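Side-chain contact in pentalenene synthase (Streptomyces chartreusis NRRL 3882, PDB 6Q4S), which probably converts farnesyl diphosphate, with magnesium, into the bicyclic sesquiterpene alcohol 7-epi-alpha-eudesmol by ionising the substrate and cyclising it: residues S251-Q254 against A255-A259. Numbering follows the deposited sequence.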
loop_
_atom_site.group_PDB
_atom_site.type_symbol
_atom_site.label_atom_id
_atom_site.label_comp_id
_atom_site.label_asym_id
_atom_site.label_seq_id
_atom_site.Cartn_x
_atom_site.Cartn_y
_atom_site.Cartn_z
ATOM N N SER A 251 3.546 -40.665 10.465
ATOM C CA SER A 251 2.298 -40.846 11.237
ATOM C C SER A 251 1.698 -39.476 11.580
ATOM O O SER A 251 2.431 -38.534 11.596
ATOM C CB SER A 251 2.588 -41.585 12.537
ATOM O OG SER A 251 3.765 -41.116 13.223
ATOM N N TRP A 252 0.412 -39.389 11.884
ATOM C CA TRP A 252 -0.171 -38.177 12.396
ATOM C C TRP A 252 0.617 -37.610 13.571
ATOM O O TRP A 252 0.871 -36.418 13.607
ATOM C CB TRP A 252 -1.628 -38.376 12.798
ATOM C CG TRP A 252 -2.575 -38.343 11.685
ATOM C CD1 TRP A 252 -3.430 -39.321 11.324
ATOM C CD2 TRP A 252 -2.780 -37.253 10.739
ATOM N NE1 TRP A 252 -4.180 -38.919 10.231
ATOM C CE2 TRP A 252 -3.805 -37.653 9.858
ATOM C CE3 TRP A 252 -2.205 -35.980 10.576
ATOM C CZ2 TRP A 252 -4.274 -36.832 8.804
ATOM C CZ3 TRP A 252 -2.677 -35.149 9.522
ATOM C CH2 TRP A 252 -3.701 -35.588 8.653
ATOM N N GLN A 253 1.068 -38.476 14.483
ATOM C CA GLN A 253 1.900 -38.041 15.603
ATOM C C GLN A 253 3.309 -37.601 15.223
ATOM O O GLN A 253 3.810 -36.668 15.819
ATOM C CB GLN A 253 1.979 -39.154 16.700
ATOM C CG GLN A 253 2.669 -38.767 18.018
ATOM C CD GLN A 253 2.075 -37.500 18.652
ATOM O OE1 GLN A 253 0.848 -37.388 18.829
ATOM N NE2 GLN A 253 2.946 -36.508 18.939
ATOM N N GLN A 254 3.993 -38.267 14.293
ATOM C CA GLN A 254 5.298 -37.767 13.862
ATOM C C GLN A 254 5.188 -36.378 13.145
ATOM O O GLN A 254 6.148 -35.629 13.166
ATOM C CB GLN A 254 5.998 -38.718 12.919
ATOM C CG GLN A 254 6.507 -40.008 13.553
ATOM C CD GLN A 254 6.893 -41.026 12.473
ATOM O OE1 GLN A 254 6.068 -41.430 11.652
ATOM N NE2 GLN A 254 8.156 -41.389 12.443
ATOM N N ALA A 255 4.045 -36.147 12.483
ATOM C CA ALA A 255 3.744 -34.892 11.762
ATOM C C ALA A 255 3.494 -33.742 12.798
ATOM O O ALA A 255 4.026 -32.634 12.652
ATOM C CB ALA A 255 2.532 -35.071 10.851
ATOM N N THR A 256 2.738 -34.058 13.852
ATOM C CA THR A 256 2.608 -33.173 15.033
ATOM C C THR A 256 3.950 -32.840 15.664
ATOM O O THR A 256 4.271 -31.663 15.856
ATOM C CB THR A 256 1.567 -33.759 15.999
ATOM O OG1 THR A 256 0.325 -33.881 15.293
ATOM C CG2 THR A 256 1.362 -32.861 17.226
ATOM N N ASP A 257 4.774 -33.841 15.935
ATOM C CA ASP A 257 6.083 -33.610 16.515
ATOM C C ASP A 257 6.906 -32.698 15.640
ATOM O O ASP A 257 7.641 -31.831 16.133
ATOM C CB ASP A 257 6.926 -34.920 16.690
ATOM C CG ASP A 257 6.255 -36.011 17.602
ATOM O OD1 ASP A 257 5.370 -35.674 18.419
ATOM O OD2 ASP A 257 6.629 -37.220 17.457
ATOM N N GLU A 258 6.876 -32.946 14.334
ATOM C CA GLU A 258 7.636 -32.117 13.445
ATOM C C GLU A 258 7.092 -30.627 13.358
ATOM O O GLU A 258 7.887 -29.731 13.318
ATOM C CB GLU A 258 7.732 -32.744 12.037
ATOM C CG GLU A 258 8.730 -32.099 11.041
ATOM C CD GLU A 258 10.149 -31.897 11.549
ATOM O OE1 GLU A 258 10.581 -32.473 12.598
ATOM O OE2 GLU A 258 10.873 -31.142 10.862
ATOM N N ALA A 259 5.796 -30.440 13.229
ATOM C CA ALA A 259 5.181 -29.098 13.336
ATOM C C ALA A 259 5.662 -28.344 14.591
ATOM O O ALA A 259 6.069 -27.178 14.530
ATOM C CB ALA A 259 3.666 -29.234 13.329
#
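Gln-253 and Asp-257, one turn apart at the start of helix 252-284, where Ser-251 and Gln-254 form a capping box, join side chains through a short hydrogen bond from Gln-253 NE2 to Asp-257 OD1 (2.6 Å). The bond is bent, 139° at the hydrogen. OD1 lies close to the amide plane and is met on its syn side, but the donor stands out of the carboxylate plane, the two groups being turned well away from each other. Gln-253 reaches it because CG is anti to the backbone N (chi1 -172°) and the chain then folds at chi2, directing the amide along the helix.

Beside this pair, Thr-256 OG1 donates to Trp-252 O (3.1 Å), which also accepts from Thr-256 N (3.0 Å); the two donors approach from opposite faces of the carbonyl plane. Replacing Thr-256 by alanine removes OG1 and CG2, and would probably leave Trp-252 O with only the backbone N-H from this residue and open a gap beside Ile-241 and Phe-228.

The capping box closes the start of this helix. Ser-251, the N-cap, accepts at OG from Gln-254 N (3.1 Å), while Ser-251 N donates to Gln-254 OE1 (2.9 Å), approaching in the plane of the Gln-254 side-chain carbonyl, on a lone pair of OE1. Farther out, the Trp-252 indole makes a cation-pi contact with Arg-245, and Thr-256 and Ala-259 pack on helices 240-248 and 206-228 of this all-helical terpene synthase fold. Gln-254 OE1 is gripped twice, its second donor being Ser-251 OG (2.8 Å), tilted 28° from the carbonyl plane.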